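Local coordinates for tail fiber protein (Acinetobacter phage AM24, PDB 5W5P) that probably recognises, and may degrade, the capsular polysaccharide of Acinetobacter baumannii as the trimeric tailspike of the phage, at residues D84-T88 with C109-A113; S506-L510 with Y593-K598; G511-A515 with F544-E548. All blocks are in the same frame, centred on the assembly; numbering follows the deposited sequence.

Contact 1: residues D84-T88 with C109-A113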
ATOM      1  N   ASP A  84       6.768  29.965 -41.955  1.00 55.16           N
ATOM      2  CA  ASP A  84       7.286  28.608 -42.062  1.00 55.37           C
ATOM      3  C   ASP A  84       7.970  28.211 -40.756  1.00 56.70           C
ATOM      4  O   ASP A  84       8.825  28.943 -40.249  1.00 56.06           O
ATOM      5  CB  ASP A  84       8.265  28.523 -43.236  1.00 55.10           C
ATOM      6  CG  ASP A  84       8.591  27.094 -43.636  1.00 56.01           C
ATOM      7  OD1 ASP A  84       9.104  26.333 -42.787  1.00 57.78           O
ATOM      8  OD2 ASP A  84       8.347  26.736 -44.808  1.00 55.47           O
ATOM      9  N   ASN A  85       7.589  27.055 -40.205  1.00 55.80           N
ATOM     10  CA  ASN A  85       8.223  26.540 -38.996  1.00 54.26           C
ATOM     11  C   ASN A  85       9.039  25.278 -39.244  1.00 54.53           C
ATOM     12  O   ASN A  85       9.564  24.703 -38.287  1.00 54.32           O
ATOM     13  CB  ASN A  85       7.178  26.290 -37.894  1.00 51.60           C
ATOM     14  CG  ASN A  85       6.206  25.165 -38.226  1.00 49.72           C
ATOM     15  OD1 ASN A  85       6.336  24.475 -39.232  1.00 55.07           O
ATOM     16  ND2 ASN A  85       5.211  24.990 -37.370  1.00 46.26           N
ATOM     17  N   ASP A  86       9.149  24.835 -40.499  1.00 54.97           N
ATOM     18  CA  ASP A  86       9.976  23.685 -40.875  1.00 50.30           C
ATOM     19  C   ASP A  86       9.507  22.396 -40.199  1.00 48.69           C
ATOM     20  O   ASP A  86      10.311  21.518 -39.874  1.00 47.70           O
ATOM     21  CB  ASP A  86      11.456  23.950 -40.579  1.00 47.53           C
ATOM     22  CG  ASP A  86      12.383  23.157 -41.483  1.00 46.89           C
ATOM     23  OD1 ASP A  86      12.084  23.049 -42.689  1.00 49.25           O
ATOM     24  OD2 ASP A  86      13.409  22.647 -40.991  1.00 45.84           O
ATOM     25  N   GLY A  87       8.197  22.267 -39.998  1.00 40.94           N
ATOM     26  CA  GLY A  87       7.670  21.052 -39.410  1.00 40.26           C
ATOM     27  C   GLY A  87       6.190  20.811 -39.628  1.00 45.43           C
ATOM     28  O   GLY A  87       5.794  19.722 -40.052  1.00 48.17           O
ATOM     29  N   THR A  88       5.356  21.804 -39.318  1.00 40.26           N
ATOM     30  CA  THR A  88       3.916  21.679 -39.487  1.00 43.34           C
ATOM     31  C   THR A  88       3.316  22.753 -40.374  1.00 43.30           C
ATOM     32  O   THR A  88       2.219  22.546 -40.902  1.00 45.65           O
ATOM     33  CB  THR A  88       3.200  21.711 -38.126  1.00 44.48           C
ATOM     34  OG1 THR A  88       3.488  22.945 -37.455  1.00 46.67           O
ATOM     35  CG2 THR A  88       3.653  20.540 -37.254  1.00 43.29           C
ATOM     36  N   CYS A 109      10.567  14.515 -35.112  1.00 40.56           N
ATOM     37  CA  CYS A 109      11.139  14.251 -36.424  1.00 45.52           C
ATOM     38  C   CYS A 109      10.523  15.122 -37.505  1.00 47.02           C
ATOM     39  O   CYS A 109      11.163  15.345 -38.536  1.00 50.76           O
ATOM     40  CB  CYS A 109      10.974  12.779 -36.800  1.00 45.32           C
ATOM     41  SG  CYS A 109      12.205  11.679 -36.051  1.00 48.49           S
ATOM     42  N   TRP A 110       9.298  15.609 -37.293  1.00 44.74           N
ATOM     43  CA  TRP A 110       8.702  16.555 -38.228  1.00 45.58           C
ATOM     44  C   TRP A 110       9.601  17.767 -38.440  1.00 47.69           C
ATOM     45  O   TRP A 110       9.684  18.303 -39.554  1.00 48.63           O
ATOM     46  CB  TRP A 110       7.333  16.996 -37.714  1.00 43.74           C
ATOM     47  CG  TRP A 110       6.350  15.886 -37.603  1.00 41.13           C
ATOM     48  CD1 TRP A 110       6.450  14.641 -38.152  1.00 40.49           C
ATOM     49  CD2 TRP A 110       5.100  15.921 -36.907  1.00 43.46           C
ATOM     50  NE1 TRP A 110       5.337  13.894 -37.837  1.00 45.53           N
ATOM     51  CE2 TRP A 110       4.496  14.658 -37.071  1.00 45.50           C
ATOM     52  CE3 TRP A 110       4.435  16.897 -36.158  1.00 42.21           C
ATOM     53  CZ2 TRP A 110       3.261  14.347 -36.513  1.00 46.66           C
ATOM     54  CZ3 TRP A 110       3.207  16.586 -35.604  1.00 41.09           C
ATOM     55  CH2 TRP A 110       2.633  15.322 -35.785  1.00 43.40           C
ATOM     56  N   PHE A 111      10.289  18.205 -37.385  1.00 45.76           N
ATOM     57  CA  PHE A 111      11.120  19.399 -37.417  1.00 40.72           C
ATOM     58  C   PHE A 111      12.594  19.099 -37.639  1.00 41.31           C
ATOM     59  O   PHE A 111      13.407  20.029 -37.640  1.00 49.27           O
ATOM     60  CB  PHE A 111      10.954  20.195 -36.119  1.00 41.69           C
ATOM     61  CG  PHE A 111       9.540  20.596 -35.833  1.00 41.69           C
ATOM     62  CD1 PHE A 111       8.714  19.787 -35.069  1.00 40.31           C
ATOM     63  CD2 PHE A 111       9.035  21.785 -36.332  1.00 40.87           C
ATOM     64  CE1 PHE A 111       7.410  20.157 -34.805  1.00 40.31           C
ATOM     65  CE2 PHE A 111       7.732  22.161 -36.075  1.00 42.34           C
ATOM     66  CZ  PHE A 111       6.919  21.345 -35.309  1.00 43.88           C
ATOM     67  N   GLY A 112      12.961  17.837 -37.812  1.00 41.31           N
ATOM     68  CA  GLY A 112      14.326  17.478 -38.126  1.00 43.43           C
ATOM     69  C   GLY A 112      15.155  16.931 -36.986  1.00 47.42           C
ATOM     70  O   GLY A 112      16.387  16.970 -37.076  1.00 51.65           O
ATOM     71  N   ALA A 113      14.532  16.426 -35.923  1.00 46.72           N
ATOM     72  CA  ALA A 113      15.288  15.835 -34.827  1.00 46.35           C
ATOM     73  C   ALA A 113      16.094  14.641 -35.323  1.00 45.42           C
ATOM     74  O   ALA A 113      15.547  13.712 -35.925  1.00 45.13           O
ATOM     75  CB  ALA A 113      14.347  15.409 -33.699  1.00 42.06           C
TER
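The Asx turn headed by Asn85, just before strand 89-91, presents the backbone of Gly87 to the ring of Phe111. Gly87 CA lies 3.4 Å from Phe111 CD2, an approach possible because the glycine carries no side chain on the side that looks at the ring. Asn85 O comes to the ring edge, near its plane, 3.6 Å from Phe111 CD2, while the Asn85 amide stands at 73° to the ring. With CG anti to its carbonyl carbon (chi1 -57°), Phe111 reaches across to the loop. In the Asx motif, Asn85 OD1 takes N-H groups from both Gly87 and Thr88 on one face of its carbonyl plane, and Asn85 ND2 gives a nearly straight bond of 2.7 Å to Thr88 OG1; these bonds fix the rotation of the amide. Thr88 CG2 touches both rings, at 3.9 Å from Trp110 CE3 and from Phe111 CZ. No conventional hydrogen bond crosses between the segments, but Phe111 CA-H points almost straight at Asp86 O, 3.3 Å away. Arg62 ties the two sides together, pairing with the carboxylate of Asp86 and bonding to Trp110 O, and helix 122-132 packs against Phe111.

Contact 2: residues S506-L510 with Y593-K598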
ATOM      1  N   SER A 506     -29.791   2.589  42.930  1.00 65.44           N
ATOM      2  CA  SER A 506     -29.776   3.543  41.828  1.00 64.22           C
ATOM      3  C   SER A 506     -28.368   3.831  41.311  1.00 62.67           C
ATOM      4  O   SER A 506     -28.169   4.830  40.609  1.00 65.06           O
ATOM      5  CB  SER A 506     -30.456   4.850  42.249  1.00 64.72           C
ATOM      6  OG  SER A 506     -29.787   5.449  43.344  1.00 65.64           O
ATOM      7  N   ASN A 507     -27.393   2.991  41.660  1.00 60.96           N
ATOM      8  CA  ASN A 507     -26.028   3.072  41.132  1.00 58.10           C
ATOM      9  C   ASN A 507     -25.318   4.353  41.567  1.00 60.00           C
ATOM     10  O   ASN A 507     -24.624   5.004  40.787  1.00 62.71           O
ATOM     11  CB  ASN A 507     -26.019   2.925  39.611  1.00 55.16           C
ATOM     12  CG  ASN A 507     -26.459   1.555  39.172  1.00 60.92           C
ATOM     13  OD1 ASN A 507     -25.703   0.591  39.274  1.00 62.72           O
ATOM     14  ND2 ASN A 507     -27.689   1.454  38.682  1.00 65.05           N
ATOM     15  N   VAL A 508     -25.486   4.704  42.835  1.00 63.17           N
ATOM     16  CA  VAL A 508     -24.719   5.766  43.473  1.00 59.16           C
ATOM     17  C   VAL A 508     -23.522   5.115  44.154  1.00 53.53           C
ATOM     18  O   VAL A 508     -23.686   4.220  44.993  1.00 50.93           O
ATOM     19  CB  VAL A 508     -25.580   6.550  44.476  1.00 59.08           C
ATOM     20  CG1 VAL A 508     -24.729   7.526  45.269  1.00 56.69           C
ATOM     21  CG2 VAL A 508     -26.704   7.271  43.748  1.00 58.92           C
ATOM     22  N   VAL A 509     -22.317   5.545  43.788  1.00 52.90           N
ATOM     23  CA  VAL A 509     -21.100   4.927  44.306  1.00 52.55           C
ATOM     24  C   VAL A 509     -20.841   5.435  45.721  1.00 57.18           C
ATOM     25  O   VAL A 509     -20.594   6.629  45.929  1.00 57.58           O
ATOM     26  CB  VAL A 509     -19.903   5.208  43.389  1.00 50.25           C
ATOM     27  CG1 VAL A 509     -18.617   4.690  44.018  1.00 47.63           C
ATOM     28  CG2 VAL A 509     -20.129   4.576  42.021  1.00 48.60           C
ATOM     29  N   LEU A 510     -20.902   4.524  46.699  1.00 58.86           N
ATOM     30  CA  LEU A 510     -20.619   4.840  48.093  1.00 58.38           C
ATOM     31  C   LEU A 510     -19.266   4.327  48.565  1.00 57.01           C
ATOM     32  O   LEU A 510     -18.850   4.659  49.681  1.00 56.12           O
ATOM     33  CB  LEU A 510     -21.714   4.262  49.006  1.00 51.42           C
ATOM     34  CG  LEU A 510     -23.113   4.862  48.868  1.00 52.49           C
ATOM     35  CD1 LEU A 510     -24.016   4.349  49.971  1.00 53.72           C
ATOM     36  CD2 LEU A 510     -23.052   6.382  48.883  1.00 55.04           C
ATOM     37  N   TYR A 593     -28.742   8.594  50.204  1.00 76.09           N
ATOM     38  CA  TYR A 593     -28.810   7.670  49.081  1.00 69.93           C
ATOM     39  C   TYR A 593     -29.180   6.249  49.481  1.00 68.43           C
ATOM     40  O   TYR A 593     -29.395   5.411  48.599  1.00 68.76           O
ATOM     41  CB  TYR A 593     -27.473   7.664  48.334  1.00 64.79           C
ATOM     42  CG  TYR A 593     -27.012   9.047  47.946  1.00 63.02           C
ATOM     43  CD1 TYR A 593     -27.594   9.717  46.877  1.00 61.86           C
ATOM     44  CD2 TYR A 593     -26.011   9.693  48.657  1.00 64.46           C
ATOM     45  CE1 TYR A 593     -27.185  10.986  46.520  1.00 61.39           C
ATOM     46  CE2 TYR A 593     -25.595  10.965  48.306  1.00 65.52           C
ATOM     47  CZ  TYR A 593     -26.185  11.604  47.235  1.00 62.94           C
ATOM     48  OH  TYR A 593     -25.774  12.866  46.877  1.00 61.08           O
ATOM     49  N   GLY A 594     -29.269   5.956  50.769  1.00 69.47           N
ATOM     50  CA  GLY A 594     -29.604   4.618  51.206  1.00 65.75           C
ATOM     51  C   GLY A 594     -28.377   3.751  51.395  1.00 64.93           C
ATOM     52  O   GLY A 594     -27.247   4.225  51.559  1.00 65.36           O
ATOM     53  N   ALA A 595     -28.613   2.445  51.363  1.00 64.72           N
ATOM     54  CA  ALA A 595     -27.578   1.460  51.636  1.00 61.49           C
ATOM     55  C   ALA A 595     -26.962   0.936  50.345  1.00 60.57           C
ATOM     56  O   ALA A 595     -27.544   1.034  49.262  1.00 61.36           O
ATOM     57  CB  ALA A 595     -28.142   0.297  52.457  1.00 59.70           C
ATOM     58  N   THR A 596     -25.762   0.378  50.478  1.00 61.14           N
ATOM     59  CA  THR A 596     -25.090  -0.263  49.353  1.00 53.53           C
ATOM     60  C   THR A 596     -25.835  -1.537  48.975  1.00 60.22           C
ATOM     61  O   THR A 596     -26.024  -2.425  49.814  1.00 59.20           O
ATOM     62  CB  THR A 596     -23.641  -0.579  49.713  1.00 55.36           C
ATOM     63  OG1 THR A 596     -22.952   0.633  50.039  1.00 55.67           O
ATOM     64  CG2 THR A 596     -22.939  -1.270  48.557  1.00 51.32           C
ATOM     65  N   ALA A 597     -26.262  -1.629  47.716  1.00 59.55           N
ATOM     66  CA  ALA A 597     -27.055  -2.760  47.258  1.00 58.35           C
ATOM     67  C   ALA A 597     -26.260  -3.770  46.445  1.00 54.68           C
ATOM     68  O   ALA A 597     -26.745  -4.885  46.235  1.00 53.21           O
ATOM     69  CB  ALA A 597     -28.247  -2.274  46.425  1.00 54.62           C
ATOM     70  N   LYS A 598     -25.059  -3.422  45.991  1.00 53.93           N
ATOM     71  CA  LYS A 598     -24.326  -4.322  45.114  1.00 56.24           C
ATOM     72  C   LYS A 598     -22.861  -3.930  45.077  1.00 56.00           C
ATOM     73  O   LYS A 598     -22.486  -2.799  45.403  1.00 55.56           O
ATOM     74  CB  LYS A 598     -24.895  -4.311  43.691  1.00 54.33           C
ATOM     75  CG  LYS A 598     -24.878  -2.938  43.045  1.00 57.84           C
ATOM     76  CD  LYS A 598     -25.721  -2.919  41.784  1.00 61.09           C
ATOM     77  CE  LYS A 598     -26.246  -1.533  41.489  1.00 59.94           C
ATOM     78  NZ  LYS A 598     -27.118  -1.516  40.287  1.00 58.80           N
TER
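The end-to-end directions of 507-510 and 593-598 are 102° apart, and the second segment curves around the first, its nearest CA pair, Leu510 and Thr596, lying at 6.9 Å. No backbone hydrogen bond joins them, so side chains make the contact. Val508 CG1 sits over one face of the Tyr593 ring in a CH-pi contact, 4.1 Å from the centroid and displaced toward the rim on the CG side. A chi1 of 172°, setting CG1 opposite the backbone N, places it there. Leu510 points its side chain into the bend of 593-598, its CD1 3.6 Å from Gly594 O and 3.9 Å from Thr596 OG1, a hydroxyl that bonds to His563. At the far end Lys598, extended beyond CG, brings NZ to 2.7 Å from Asn507 OD1, from above the carbonyl plane. Lys598 opens strand 598-608 at a classic beta bulge, where it and Ala597 both face Lys503. The contact fastens the turn before strand 509-523 to the loop entering strand 598-608, and a second subunit packs on Val508 and Tyr593. Because Lys598 NZ also forms a salt bridge with Glu459, its charge is probably balanced chiefly by that carboxylate, the neutral Asn507 amide being a further acceptor.

Contact 3: residues G511-A515 with F544-E548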
ATOM      1  N   GLY A 511     -18.575   3.528  47.754  1.00 57.00           N
ATOM      2  CA  GLY A 511     -17.270   3.016  48.125  1.00 53.54           C
ATOM      3  C   GLY A 511     -16.543   2.496  46.908  1.00 53.51           C
ATOM      4  O   GLY A 511     -17.134   2.290  45.842  1.00 49.16           O
ATOM      5  N   ALA A 512     -15.240   2.284  47.077  1.00 45.97           N
ATOM      6  CA  ALA A 512     -14.414   1.809  45.979  1.00 53.30           C
ATOM      7  C   ALA A 512     -13.178   1.130  46.545  1.00 48.05           C
ATOM      8  O   ALA A 512     -12.596   1.600  47.521  1.00 47.52           O
ATOM      9  CB  ALA A 512     -14.014   2.954  45.036  1.00 44.37           C
ATOM     10  N   ALA A 513     -12.788   0.027  45.914  1.00 46.91           N
ATOM     11  CA  ALA A 513     -11.625  -0.736  46.332  1.00 47.32           C
ATOM     12  C   ALA A 513     -11.078  -1.484  45.127  1.00 49.05           C
ATOM     13  O   ALA A 513     -11.696  -1.520  44.058  1.00 48.54           O
ATOM     14  CB  ALA A 513     -11.976  -1.711  47.461  1.00 47.37           C
ATOM     15  N   VAL A 514      -9.908  -2.088  45.307  1.00 48.35           N
ATOM     16  CA  VAL A 514      -9.302  -2.903  44.259  1.00 46.46           C
ATOM     17  C   VAL A 514      -8.532  -4.037  44.924  1.00 47.56           C
ATOM     18  O   VAL A 514      -7.831  -3.826  45.919  1.00 50.59           O
ATOM     19  CB  VAL A 514      -8.399  -2.064  43.329  1.00 43.57           C
ATOM     20  CG1 VAL A 514      -7.449  -1.198  44.134  1.00 44.52           C
ATOM     21  CG2 VAL A 514      -7.635  -2.953  42.348  1.00 40.00           C
ATOM     22  N   ALA A 515      -8.699  -5.245  44.393  1.00 46.10           N
ATOM     23  CA  ALA A 515      -7.996  -6.428  44.863  1.00 45.55           C
ATOM     24  C   ALA A 515      -7.014  -6.903  43.803  1.00 46.54           C
ATOM     25  O   ALA A 515      -7.315  -6.875  42.604  1.00 49.26           O
ATOM     26  CB  ALA A 515      -8.976  -7.555  45.202  1.00 42.81           C
ATOM     27  N   PHE A 544      -4.393  -5.376  48.294  1.00 53.05           N
ATOM     28  CA  PHE A 544      -5.722  -4.831  48.522  1.00 52.37           C
ATOM     29  C   PHE A 544      -5.587  -3.400  49.017  1.00 52.45           C
ATOM     30  O   PHE A 544      -4.708  -3.098  49.826  1.00 52.44           O
ATOM     31  CB  PHE A 544      -6.513  -5.676  49.532  1.00 49.20           C
ATOM     32  CG  PHE A 544      -7.880  -5.132  49.833  1.00 49.67           C
ATOM     33  CD1 PHE A 544      -8.952  -5.423  49.009  1.00 51.11           C
ATOM     34  CD2 PHE A 544      -8.092  -4.324  50.935  1.00 52.65           C
ATOM     35  CE1 PHE A 544     -10.210  -4.920  49.278  1.00 53.07           C
ATOM     36  CE2 PHE A 544      -9.348  -3.819  51.213  1.00 56.51           C
ATOM     37  CZ  PHE A 544     -10.408  -4.117  50.381  1.00 56.12           C
ATOM     38  N   THR A 545      -6.452  -2.526  48.515  1.00 51.03           N
ATOM     39  CA  THR A 545      -6.543  -1.170  49.035  1.00 54.48           C
ATOM     40  C   THR A 545      -7.943  -0.651  48.758  1.00 53.75           C
ATOM     41  O   THR A 545      -8.576  -1.029  47.768  1.00 52.99           O
ATOM     42  CB  THR A 545      -5.488  -0.235  48.425  1.00 54.19           C
ATOM     43  OG1 THR A 545      -5.753   1.118  48.821  1.00 62.79           O
ATOM     44  CG2 THR A 545      -5.493  -0.317  46.921  1.00 46.11           C
ATOM     45  N   GLN A 546      -8.424   0.204  49.654  1.00 51.40           N
ATOM     46  CA  GLN A 546      -9.752   0.779  49.532  1.00 48.87           C
ATOM     47  C   GLN A 546      -9.715   2.212  50.025  1.00 48.50           C
ATOM     48  O   GLN A 546      -8.873   2.582  50.847  1.00 45.67           O
ATOM     49  CB  GLN A 546     -10.798  -0.019  50.323  1.00 49.85           C
ATOM     50  CG  GLN A 546     -10.668   0.091  51.836  1.00 52.57           C
ATOM     51  CD  GLN A 546     -11.514  -0.934  52.566  1.00 51.89           C
ATOM     52  OE1 GLN A 546     -12.683  -1.142  52.240  1.00 53.64           O
ATOM     53  NE2 GLN A 546     -10.919  -1.593  53.551  1.00 51.74           N
ATOM     54  N   LEU A 547     -10.629   3.021  49.508  1.00 52.18           N
ATOM     55  CA  LEU A 547     -10.778   4.384  49.987  1.00 52.86           C
ATOM     56  C   LEU A 547     -11.627   4.388  51.252  1.00 51.53           C
ATOM     57  O   LEU A 547     -12.678   3.743  51.307  1.00 50.16           O
ATOM     58  CB  LEU A 547     -11.406   5.261  48.906  1.00 50.67           C
ATOM     59  CG  LEU A 547     -10.404   5.784  47.880  1.00 49.04           C
ATOM     60  CD1 LEU A 547     -11.055   5.929  46.509  1.00 45.89           C
ATOM     61  CD2 LEU A 547      -9.805   7.102  48.350  1.00 45.47           C
ATOM     62  N   GLU A 548     -11.159   5.099  52.273  1.00 50.62           N
ATOM     63  CA  GLU A 548     -11.859   5.190  53.547  1.00 50.58           C
ATOM     64  C   GLU A 548     -12.515   6.546  53.770  1.00 53.58           C
ATOM     65  O   GLU A 548     -13.151   6.747  54.808  1.00 54.23           O
ATOM     66  CB  GLU A 548     -10.897   4.885  54.702  1.00 49.40           C
ATOM     67  CG  GLU A 548     -10.219   3.524  54.602  1.00 53.02           C
ATOM     68  CD  GLU A 548      -9.214   3.283  55.720  1.00 60.65           C
ATOM     69  OE1 GLU A 548      -8.264   2.501  55.507  1.00 64.08           O
ATOM     70  OE2 GLU A 548      -9.373   3.872  56.812  1.00 64.77           O
TER
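Ala513 CB meets the methylene CB of Gln546 at 3.5 Å, near the open end of the antiparallel beta hairpin made by strands 509-523 and 535-546. The ring of Phe544 lies on the same face: with CG trans to N (chi1 178°), it leans from its partner Ala515 toward the Ala513-Gln546 pair, Phe544 CE1 lying 4.1 Å from Ala513 CB, while Ala515 CB stands near the ring plane at its edge. On the other face, Val514 CG1 and Thr545 CG2 touch at 3.5 Å, and a second subunit packs there through Leu519 against Val514 and Ser540 against Thr545. Ala513 and Gln546, a non-hydrogen-bonded pair, are 4.0 Å apart at CA. Val514 and Thr545 form the hydrogen-bonded pair, Val514 N giving to Thr545 O at 3.0 Å and Thr545 N returning to Val514 O at 3.2 Å. Strand 492-503 pairs with the other edge of 511-515, so this hairpin extends a larger antiparallel sheet. Farther out, the amide of Gln546 leads away from the alanines, and its NE2 bonds to Phe564 O. Toward the end of the pairing, Leu547 N reaches Ala512 O at 3.1 Å with an N-H...O angle of 167°.

How the contacts relate
Contact 1 lies on the opposite side of the chain's centre from the other two, its centre 94 Å from that of contact 2 and 91 Å from that of contact 3. It joins loops ahead of the parallel strands in the middle of the chain, and the Trp110 side chain is about 10 Å from a bound zinc ion. Contacts 2 and 3 are neighbours, centres 16 Å apart, and share strand 509-523: 506-510 runs directly into 511-515. Both segments of contact 3 fall between those of contact 2 along the chain, so the loop before strand 598-608 is far off in sequence only. Of the three, contacts 2 and 3 lie at a subunit interface, whereas no other chain touches the segments of contact 1.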